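Local coordinates for acyl-coenzyme A oxidase acox-1.2 (Caenorhabditis elegans, PDB 5K3J), which catalyses the FAD-dependent, first oxidative step of peroxisomal beta-oxidation on ascaroside-CoA pheromone precursors with a five-carbon omega side chain, acting as a dimer that also binds ATP, at residues Asn489-Gln494 and Tyr573-Phe577; Gln494-Ala498 and Glu522-Ala526. All blocks are in the same frame, centred on the assembly; numbering follows the deposited sequence.

How the interactions relate
Following the chain from its N-terminal end, helix 481-507 comes first and supplies one side of both contacts, which share Gln494. Interaction 2 closes the shorter loop: after 23 intervening residues, helix 520-543 brings Glu522-Ala526 back alongside Gln494-Ala498. Interaction 1 closes the longer one, 78 mostly helical residues ending at the short helix 571-574, and interaction 2 is nested within it. Their centres lie about 10 Å apart, and Tyr573 OH packs on Arg525 CD at 3.1 Å. Together they tie helix 481-507 to two elements that reach the same ATP, and both contacts also touch the second subunit.

Interaction 1: Asn489-Gln494 and Tyr573-Phe577; sequences NMARRQ and YALEF. With ATP (adenosine-5'-triphosphate), chain D.
One wall of the ATP site shared by the two subunits is built here, where Tyr573 reaches the nucleotide and Met490, Gln494 and their neighbours on helix 481-507 pack behind it. Tyr573 OH donates a hydrogen bond to O1G of the gamma-phosphate (2.5 Å), and that oxygen lies at the ring edge, near its plane. Against the same ring comes the amide of Gln494: OE1 stands 3.6 Å from Tyr573 CE1, the two planes are steeply inclined, and NE2 is directed instead to Glu522. At the root of the tyrosine the packing is apolar. Met490 CG lies 4.0 Å from Tyr573 CB, and the extended setting of chi2 (-174°) carries SD on to the methyl group of Ala574 (SD to CB 3.4 Å).

Farther from the nucleotide, Phe577 is held by two contacts of different geometry. Asn489 CB sits over one face of the ring, 3.6 Å from its centroid and 11° off the normal, which defines a CH-pi contact; the amide plane also stacks on the ring, inclined by 29°. Arg493 CG instead meets the ring at its edge, 3.7 Å from CE2. Outside the pair, Phe580 of the second subunit packs on Glu576, while Arg587 of that subunit lies against Gln494 and Tyr573. The contact thus seats Tyr573, in the helical C-terminal part of the acyl-CoA oxidase fold, at the ATP site that His340 and Gln402 of the second subunit help to complete.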
ATOM      1  N   ASN A 489     -15.114  27.475   3.554  1.00 75.28           N
ATOM      2  CA  ASN A 489     -16.285  26.881   2.929  1.00 81.15           C
ATOM      3  C   ASN A 489     -15.964  25.412   2.655  1.00 85.02           C
ATOM      4  O   ASN A 489     -14.945  24.907   3.130  1.00 93.26           O
ATOM      5  CB  ASN A 489     -16.665  27.621   1.645  1.00 82.68           C
ATOM      6  CG  ASN A 489     -16.712  29.130   1.832  1.00 82.93           C
ATOM      7  OD1 ASN A 489     -17.656  29.671   2.411  1.00 86.64           O
ATOM      8  ND2 ASN A 489     -15.692  29.816   1.333  1.00 81.27           N
ATOM      9  N   MET A 490     -16.812  24.722   1.898  1.00 78.30           N
ATOM     10  CA  MET A 490     -16.701  23.264   1.742  1.00 75.59           C
ATOM     11  C   MET A 490     -16.766  22.573   3.101  1.00 73.82           C
ATOM     12  O   MET A 490     -17.693  21.816   3.385  1.00 73.99           O
ATOM     13  CB  MET A 490     -15.399  22.859   1.036  1.00 71.19           C
ATOM     14  CG  MET A 490     -15.177  23.446  -0.334  1.00 69.34           C
ATOM     15  SD  MET A 490     -13.700  22.724  -1.084  1.00 70.58           S
ATOM     16  CE  MET A 490     -12.397  23.524  -0.160  1.00 72.52           C
ATOM     17  N   ALA A 491     -15.752  22.833   3.924  1.00 53.80           N
ATOM     18  CA  ALA A 491     -15.703  22.366   5.305  1.00 58.49           C
ATOM     19  C   ALA A 491     -16.969  22.750   6.062  1.00 61.11           C
ATOM     20  O   ALA A 491     -17.756  21.885   6.444  1.00 69.09           O
ATOM     21  CB  ALA A 491     -14.478  22.932   6.008  1.00 57.38           C
ATOM     22  N   ARG A 492     -17.148  24.052   6.276  1.00 70.42           N
ATOM     23  CA  ARG A 492     -18.346  24.593   6.915  1.00 70.39           C
ATOM     24  C   ARG A 492     -19.610  24.062   6.254  1.00 63.53           C
ATOM     25  O   ARG A 492     -20.568  23.687   6.930  1.00 61.47           O
ATOM     26  CB  ARG A 492     -18.337  26.120   6.857  1.00 72.25           C
ATOM     27  CG  ARG A 492     -19.622  26.775   7.336  1.00 72.03           C
ATOM     28  CD  ARG A 492     -19.670  28.256   6.971  1.00 72.77           C
ATOM     29  NE  ARG A 492     -18.468  28.976   7.387  1.00 69.09           N
ATOM     30  CZ  ARG A 492     -17.540  29.429   6.549  1.00 65.63           C
ATOM     31  NH1 ARG A 492     -17.676  29.243   5.241  1.00 67.10           N
ATOM     32  NH2 ARG A 492     -16.478  30.073   7.016  1.00 60.46           N
ATOM     33  N   ARG A 493     -19.593  24.044   4.923  1.00 74.66           N
ATOM     34  CA  ARG A 493     -20.685  23.506   4.119  1.00 76.95           C
ATOM     35  C   ARG A 493     -21.037  22.092   4.564  1.00 80.31           C
ATOM     36  O   ARG A 493     -22.136  21.840   5.058  1.00 76.54           O
ATOM     37  CB  ARG A 493     -20.301  23.507   2.636  1.00 79.30           C
ATOM     38  CG  ARG A 493     -21.391  23.962   1.673  1.00 76.56           C
ATOM     39  CD  ARG A 493     -22.513  22.945   1.537  1.00 74.89           C
ATOM     40  NE  ARG A 493     -23.654  23.282   2.383  1.00 77.43           N
ATOM     41  CZ  ARG A 493     -24.883  22.809   2.203  1.00 76.48           C
ATOM     42  NH1 ARG A 493     -25.860  23.170   3.026  1.00 78.26           N
ATOM     43  NH2 ARG A 493     -25.138  21.980   1.199  1.00 76.61           N
ATOM     44  N   GLN A 494     -20.086  21.179   4.391  1.00 64.91           N
ATOM     45  CA  GLN A 494     -20.277  19.772   4.718  1.00 65.11           C
ATOM     46  C   GLN A 494     -20.583  19.562   6.195  1.00 65.45           C
ATOM     47  O   GLN A 494     -21.416  18.726   6.542  1.00 67.43           O
ATOM     48  CB  GLN A 494     -19.035  18.970   4.328  1.00 62.57           C
ATOM     49  CG  GLN A 494     -19.133  17.474   4.590  1.00 57.93           C
ATOM     50  CD  GLN A 494     -20.134  16.789   3.687  1.00 60.19           C
ATOM     51  OE1 GLN A 494     -20.344  17.203   2.546  1.00 63.59           O
ATOM     52  NE2 GLN A 494     -20.763  15.735   4.194  1.00 57.00           N
ATOM     53  N   TYR A 573     -16.611  19.362  -3.771  1.00 69.56           N
ATOM     54  CA  TYR A 573     -17.110  20.180  -2.673  1.00 78.96           C
ATOM     55  C   TYR A 573     -16.941  21.669  -2.969  1.00 85.49           C
ATOM     56  O   TYR A 573     -17.712  22.498  -2.487  1.00 93.40           O
ATOM     57  CB  TYR A 573     -16.391  19.826  -1.369  1.00 80.14           C
ATOM     58  CG  TYR A 573     -16.601  18.399  -0.920  1.00 76.88           C
ATOM     59  CD1 TYR A 573     -17.876  17.915  -0.666  1.00 71.90           C
ATOM     60  CD2 TYR A 573     -15.524  17.541  -0.732  1.00 76.72           C
ATOM     61  CE1 TYR A 573     -18.077  16.614  -0.251  1.00 72.82           C
ATOM     62  CE2 TYR A 573     -15.716  16.238  -0.314  1.00 79.60           C
ATOM     63  CZ  TYR A 573     -16.994  15.780  -0.076  1.00 77.43           C
ATOM     64  OH  TYR A 573     -17.188  14.483   0.338  1.00 73.68           O
ATOM     65  N   ALA A 574     -15.929  21.998  -3.767  1.00 59.44           N
ATOM     66  CA  ALA A 574     -15.573  23.390  -4.037  1.00 60.64           C
ATOM     67  C   ALA A 574     -16.378  24.003  -5.176  1.00 64.03           C
ATOM     68  O   ALA A 574     -16.104  25.128  -5.591  1.00 65.21           O
ATOM     69  CB  ALA A 574     -14.088  23.503  -4.352  1.00 61.30           C
ATOM     70  N   LEU A 575     -17.362  23.273  -5.685  1.00 87.96           N
ATOM     71  CA  LEU A 575     -18.124  23.754  -6.832  1.00 87.78           C
ATOM     72  C   LEU A 575     -19.491  24.301  -6.434  1.00 90.27           C
ATOM     73  O   LEU A 575     -20.300  24.655  -7.292  1.00 92.81           O
ATOM     74  CB  LEU A 575     -18.267  22.644  -7.870  1.00 82.32           C
ATOM     75  CG  LEU A 575     -16.941  22.295  -8.551  1.00 83.56           C
ATOM     76  CD1 LEU A 575     -17.093  21.138  -9.527  1.00 87.79           C
ATOM     77  CD2 LEU A 575     -16.339  23.516  -9.239  1.00 81.86           C
ATOM     78  N   GLU A 576     -19.744  24.367  -5.131  1.00136.65           N
ATOM     79  CA  GLU A 576     -20.865  25.140  -4.615  1.00133.44           C
ATOM     80  C   GLU A 576     -20.469  26.608  -4.612  1.00129.98           C
ATOM     81  O   GLU A 576     -21.317  27.494  -4.506  1.00124.35           O
ATOM     82  CB  GLU A 576     -21.253  24.700  -3.202  1.00133.06           C
ATOM     83  CG  GLU A 576     -22.273  23.584  -3.131  1.00133.25           C
ATOM     84  CD  GLU A 576     -21.726  22.346  -2.457  1.00137.16           C
ATOM     85  OE1 GLU A 576     -22.389  21.289  -2.524  1.00127.43           O
ATOM     86  OE2 GLU A 576     -20.632  22.430  -1.860  1.00140.90           O
ATOM     87  N   PHE A 577     -19.168  26.851  -4.737  1.00 93.55           N
ATOM     88  CA  PHE A 577     -18.608  28.181  -4.545  1.00 95.45           C
ATOM     89  C   PHE A 577     -17.739  28.649  -5.714  1.00 91.60           C
ATOM     90  O   PHE A 577     -17.259  29.781  -5.713  1.00 87.98           O
ATOM     91  CB  PHE A 577     -17.782  28.217  -3.256  1.00 94.23           C
ATOM     92  CG  PHE A 577     -18.567  27.885  -2.017  1.00106.10           C
ATOM     93  CD1 PHE A 577     -19.125  28.892  -1.248  1.00110.95           C
ATOM     94  CD2 PHE A 577     -18.737  26.569  -1.616  1.00109.77           C
ATOM     95  CE1 PHE A 577     -19.843  28.594  -0.108  1.00111.83           C
ATOM     96  CE2 PHE A 577     -19.456  26.265  -0.476  1.00111.14           C
ATOM     97  CZ  PHE A 577     -20.009  27.279   0.279  1.00111.96           C
TER
HETATM   98  PG  ATP D 702     -14.051  12.656  -0.433  1.00 59.59           P
HETATM   99  O1G ATP D 702     -14.864  13.480   0.536  1.00 56.67           O
HETATM  100  O2G ATP D 702     -14.881  11.780  -1.343  1.00 57.30           O
HETATM  101  O3G ATP D 702     -12.951  13.422  -1.130  1.00 55.49           O
HETATM  102  PB  ATP D 702     -12.470  10.367  -0.101  1.00 62.02           P
HETATM  103  O1B ATP D 702     -10.994  10.552   0.171  1.00 53.05           O
HETATM  104  O2B ATP D 702     -12.948  10.123  -1.514  1.00 59.57           O
HETATM  105  O3B ATP D 702     -13.268  11.619   0.522  1.00 62.15           O
HETATM  106  PA  ATP D 702     -14.421   8.497   0.548  1.00 50.60           P
HETATM  107  O1A ATP D 702     -15.320   8.708   1.746  1.00 43.74           O
HETATM  108  O2A ATP D 702     -14.874   8.945  -0.822  1.00 45.88           O
HETATM  109  O3A ATP D 702     -12.998   9.183   0.850  1.00 51.54           O
HETATM  110  O5' ATP D 702     -14.027   6.941   0.468  1.00 52.01           O
HETATM  111  C5' ATP D 702     -13.050   6.489  -0.471  1.00 44.70           C
HETATM  112  C4' ATP D 702     -12.230   5.420   0.231  1.00 44.88           C
HETATM  113  O4' ATP D 702     -11.100   5.997   0.894  1.00 43.77           O
HETATM  114  C3' ATP D 702     -13.087   4.736   1.282  1.00 44.37           C
HETATM  115  O3' ATP D 702     -13.096   3.326   1.051  1.00 41.39           O
HETATM  116  C2' ATP D 702     -12.422   5.053   2.604  1.00 43.42           C
HETATM  117  O2' ATP D 702     -12.395   3.916   3.468  1.00 47.76           O
HETATM  118  C1' ATP D 702     -11.015   5.493   2.228  1.00 42.22           C
HETATM  119  N9  ATP D 702     -10.499   6.542   3.143  1.00 46.01           N
HETATM  120  C8  ATP D 702     -10.819   7.847   3.098  1.00 45.83           C
HETATM  121  N7  ATP D 702     -10.178   8.549   4.066  1.00 48.05           N
HETATM  122  C5  ATP D 702      -9.419   7.680   4.756  1.00 42.58           C
HETATM  123  C6  ATP D 702      -8.491   7.756   5.908  1.00 41.20           C
HETATM  124  N6  ATP D 702      -8.235   8.932   6.534  1.00 43.15           N
HETATM  125  N1  ATP D 702      -7.905   6.606   6.309  1.00 40.06           N
HETATM  126  C2  ATP D 702      -8.149   5.431   5.698  1.00 41.86           C
HETATM  127  N3  ATP D 702      -8.979   5.289   4.651  1.00 41.09           N
HETATM  128  C4  ATP D 702      -9.633   6.359   4.143  1.00 44.78           C

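Interaction 2: Gln494-Ala498 and Glu522-Ala526. With ATP (adenosine-5'-triphosphate), chain D.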
ATOM      1  N   GLN A 494     -20.086  21.179   4.391  1.00 64.91           N
ATOM      2  CA  GLN A 494     -20.277  19.772   4.718  1.00 65.11           C
ATOM      3  C   GLN A 494     -20.583  19.562   6.195  1.00 65.45           C
ATOM      4  O   GLN A 494     -21.416  18.726   6.542  1.00 67.43           O
ATOM      5  CB  GLN A 494     -19.035  18.970   4.328  1.00 62.57           C
ATOM      6  CG  GLN A 494     -19.133  17.474   4.590  1.00 57.93           C
ATOM      7  CD  GLN A 494     -20.134  16.789   3.687  1.00 60.19           C
ATOM      8  OE1 GLN A 494     -20.344  17.203   2.546  1.00 63.59           O
ATOM      9  NE2 GLN A 494     -20.763  15.735   4.194  1.00 57.00           N
ATOM     10  N   ALA A 495     -19.899  20.316   7.055  1.00 77.91           N
ATOM     11  CA  ALA A 495     -20.075  20.211   8.503  1.00 82.27           C
ATOM     12  C   ALA A 495     -21.540  20.355   8.902  1.00 81.76           C
ATOM     13  O   ALA A 495     -22.089  19.504   9.602  1.00 89.66           O
ATOM     14  CB  ALA A 495     -19.228  21.257   9.217  1.00 79.50           C
ATOM     15  N   TRP A 496     -22.165  21.439   8.453  1.00 71.29           N
ATOM     16  CA  TRP A 496     -23.593  21.648   8.651  1.00 74.74           C
ATOM     17  C   TRP A 496     -24.408  20.598   7.907  1.00 71.72           C
ATOM     18  O   TRP A 496     -25.349  20.020   8.453  1.00 70.90           O
ATOM     19  CB  TRP A 496     -23.999  23.047   8.183  1.00 76.16           C
ATOM     20  CG  TRP A 496     -23.676  24.128   9.154  1.00 73.65           C
ATOM     21  CD1 TRP A 496     -22.513  24.837   9.238  1.00 68.19           C
ATOM     22  CD2 TRP A 496     -24.533  24.637  10.182  1.00 71.97           C
ATOM     23  NE1 TRP A 496     -22.592  25.754  10.256  1.00 75.06           N
ATOM     24  CE2 TRP A 496     -23.822  25.652  10.852  1.00 74.98           C
ATOM     25  CE3 TRP A 496     -25.832  24.334  10.602  1.00 65.65           C
ATOM     26  CZ2 TRP A 496     -24.364  26.364  11.919  1.00 68.56           C
ATOM     27  CZ3 TRP A 496     -26.369  25.042  11.661  1.00 63.39           C
ATOM     28  CH2 TRP A 496     -25.636  26.045  12.307  1.00 65.23           C
ATOM     29  N   LYS A 497     -24.028  20.360   6.657  1.00 57.34           N
ATOM     30  CA  LYS A 497     -24.731  19.435   5.775  1.00 53.25           C
ATOM     31  C   LYS A 497     -24.831  18.038   6.378  1.00 49.36           C
ATOM     32  O   LYS A 497     -25.851  17.366   6.237  1.00 46.69           O
ATOM     33  CB  LYS A 497     -24.028  19.372   4.416  1.00 54.74           C
ATOM     34  CG  LYS A 497     -24.881  18.865   3.261  1.00 53.27           C
ATOM     35  CD  LYS A 497     -24.652  17.391   2.983  1.00 49.48           C
ATOM     36  CE  LYS A 497     -25.394  16.967   1.729  1.00 52.87           C
ATOM     37  NZ  LYS A 497     -24.926  17.700   0.518  1.00 53.05           N
ATOM     38  N   ALA A 498     -23.769  17.606   7.053  1.00 67.62           N
ATOM     39  CA  ALA A 498     -23.750  16.282   7.661  1.00 69.07           C
ATOM     40  C   ALA A 498     -24.461  16.283   9.012  1.00 62.66           C
ATOM     41  O   ALA A 498     -25.158  15.327   9.358  1.00 60.08           O
ATOM     42  CB  ALA A 498     -22.318  15.786   7.813  1.00 68.36           C
ATOM     43  N   GLU A 522     -20.911  10.729   5.697  1.00 67.86           N
ATOM     44  CA  GLU A 522     -20.953  12.180   5.533  1.00 62.77           C
ATOM     45  C   GLU A 522     -20.132  12.876   6.608  1.00 58.62           C
ATOM     46  O   GLU A 522     -19.412  13.838   6.334  1.00 56.54           O
ATOM     47  CB  GLU A 522     -22.394  12.689   5.576  1.00 64.43           C
ATOM     48  CG  GLU A 522     -23.211  12.324   4.353  1.00 63.86           C
ATOM     49  CD  GLU A 522     -22.633  12.905   3.079  1.00 63.49           C
ATOM     50  OE1 GLU A 522     -22.224  14.086   3.095  1.00 57.56           O
ATOM     51  OE2 GLU A 522     -22.585  12.181   2.065  1.00 68.74           O
ATOM     52  N   LEU A 523     -20.245  12.370   7.832  1.00 34.32           N
ATOM     53  CA  LEU A 523     -19.537  12.919   8.979  1.00 33.81           C
ATOM     54  C   LEU A 523     -18.025  12.804   8.836  1.00 34.29           C
ATOM     55  O   LEU A 523     -17.282  13.664   9.307  1.00 38.50           O
ATOM     56  CB  LEU A 523     -19.993  12.214  10.255  1.00 33.41           C
ATOM     57  CG  LEU A 523     -21.454  12.426  10.646  1.00 34.27           C
ATOM     58  CD1 LEU A 523     -21.874  11.387  11.659  1.00 34.94           C
ATOM     59  CD2 LEU A 523     -21.642  13.821  11.201  1.00 36.12           C
ATOM     60  N   THR A 524     -17.570  11.735   8.194  1.00 41.79           N
ATOM     61  CA  THR A 524     -16.141  11.551   7.970  1.00 43.66           C
ATOM     62  C   THR A 524     -15.654  12.433   6.827  1.00 42.24           C
ATOM     63  O   THR A 524     -14.490  12.828   6.793  1.00 39.55           O
ATOM     64  CB  THR A 524     -15.783  10.088   7.655  1.00 44.87           C
ATOM     65  OG1 THR A 524     -16.518   9.652   6.505  1.00 50.61           O
ATOM     66  CG2 THR A 524     -16.110   9.187   8.835  1.00 44.52           C
ATOM     67  N   ARG A 525     -16.544  12.733   5.886  1.00 50.61           N
ATOM     68  CA  ARG A 525     -16.216  13.665   4.817  1.00 51.92           C
ATOM     69  C   ARG A 525     -16.008  15.044   5.420  1.00 48.70           C
ATOM     70  O   ARG A 525     -15.138  15.803   4.990  1.00 48.34           O
ATOM     71  CB  ARG A 525     -17.319  13.708   3.760  1.00 56.17           C
ATOM     72  CG  ARG A 525     -17.656  12.359   3.152  1.00 55.51           C
ATOM     73  CD  ARG A 525     -18.787  12.485   2.145  1.00 56.32           C
ATOM     74  NE  ARG A 525     -19.243  11.186   1.655  1.00 54.27           N
ATOM     75  CZ  ARG A 525     -18.655  10.507   0.676  1.00 49.14           C
ATOM     76  NH1 ARG A 525     -17.576  10.995   0.078  1.00 46.36           N
ATOM     77  NH2 ARG A 525     -19.144   9.334   0.296  1.00 54.51           N
ATOM     78  N   ALA A 526     -16.817  15.352   6.429  1.00 40.28           N
ATOM     79  CA  ALA A 526     -16.717  16.610   7.155  1.00 46.26           C
ATOM     80  C   ALA A 526     -15.387  16.717   7.887  1.00 51.32           C
ATOM     81  O   ALA A 526     -14.703  17.740   7.803  1.00 66.36           O
ATOM     82  CB  ALA A 526     -17.872  16.748   8.136  1.00 44.23           C
TER
HETATM   83  PG  ATP D 702     -14.051  12.656  -0.433  1.00 59.59           P
HETATM   84  O1G ATP D 702     -14.864  13.480   0.536  1.00 56.67           O
HETATM   85  O2G ATP D 702     -14.881  11.780  -1.343  1.00 57.30           O
HETATM   86  O3G ATP D 702     -12.951  13.422  -1.130  1.00 55.49           O
HETATM   87  PB  ATP D 702     -12.470  10.367  -0.101  1.00 62.02           P
HETATM   88  O1B ATP D 702     -10.994  10.552   0.171  1.00 53.05           O
HETATM   89  O2B ATP D 702     -12.948  10.123  -1.514  1.00 59.57           O
HETATM   90  O3B ATP D 702     -13.268  11.619   0.522  1.00 62.15           O
HETATM   91  PA  ATP D 702     -14.421   8.497   0.548  1.00 50.60           P
HETATM   92  O1A ATP D 702     -15.320   8.708   1.746  1.00 43.74           O
HETATM   93  O2A ATP D 702     -14.874   8.945  -0.822  1.00 45.88           O
HETATM   94  O3A ATP D 702     -12.998   9.183   0.850  1.00 51.54           O
HETATM   95  O5' ATP D 702     -14.027   6.941   0.468  1.00 52.01           O
HETATM   96  C5' ATP D 702     -13.050   6.489  -0.471  1.00 44.70           C
HETATM   97  C4' ATP D 702     -12.230   5.420   0.231  1.00 44.88           C
HETATM   98  O4' ATP D 702     -11.100   5.997   0.894  1.00 43.77           O
HETATM   99  C3' ATP D 702     -13.087   4.736   1.282  1.00 44.37           C
HETATM  100  O3' ATP D 702     -13.096   3.326   1.051  1.00 41.39           O
HETATM  101  C2' ATP D 702     -12.422   5.053   2.604  1.00 43.42           C
HETATM  102  O2' ATP D 702     -12.395   3.916   3.468  1.00 47.76           O
HETATM  103  C1' ATP D 702     -11.015   5.493   2.228  1.00 42.22           C
HETATM  104  N9  ATP D 702     -10.499   6.542   3.143  1.00 46.01           N
HETATM  105  C8  ATP D 702     -10.819   7.847   3.098  1.00 45.83           C
HETATM  106  N7  ATP D 702     -10.178   8.549   4.066  1.00 48.05           N
HETATM  107  C5  ATP D 702      -9.419   7.680   4.756  1.00 42.58           C
HETATM  108  C6  ATP D 702      -8.491   7.756   5.908  1.00 41.20           C
HETATM  109  N6  ATP D 702      -8.235   8.932   6.534  1.00 43.15           N
HETATM  110  N1  ATP D 702      -7.905   6.606   6.309  1.00 40.06           N
HETATM  111  C2  ATP D 702      -8.149   5.431   5.698  1.00 41.86           C
HETATM  112  N3  ATP D 702      -8.979   5.289   4.651  1.00 41.09           N
HETATM  113  C4  ATP D 702      -9.633   6.359   4.143  1.00 44.78           C
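Gln494 NE2 donates to two oxygens of Glu522, the carboxylate OE1 and the backbone O. The first bond is modelled at 2.5 Å, too short to trust at this resolution; the second measures 3.2 Å, with NE2 above the carbonyl plane. Ala526 N approaches Glu522 O from the opposite face, so this carbonyl serves a helical bond and a side chain. The other carboxylate oxygen of Glu522, OE2, forms a salt bridge with Arg525 NE (3.5 Å), and Tyr591 of the second subunit hydrogen-bonds to both residues. The extended Arg525 side chain places NH1 3.1 Å from ATP O2G, which lies at the guanidinium edge, in plane, probably helping to balance phosphate charge. The Gln494-Glu522 bonds join two near-antiparallel helices of the C-terminal bundle: the axes of Gln494-Ala498 and Glu522-Ala526 approach to 8.5 Å, their N-to-C directions 161° apart. Small side chains lie where the backbones come nearest, Ala495 CA to Ala526 CA being 5.1 Å. The anti setting of Gln494 (chi1 -178°) carries CG across to Ala526 CB (3.8 Å), and the bend at chi2 (68°) turns the amide to Glu522. Ala498 CB meets Leu523 CD2 at 4.0 Å, and Lys497 NZ forms a salt bridge with Asp584 of the second subunit.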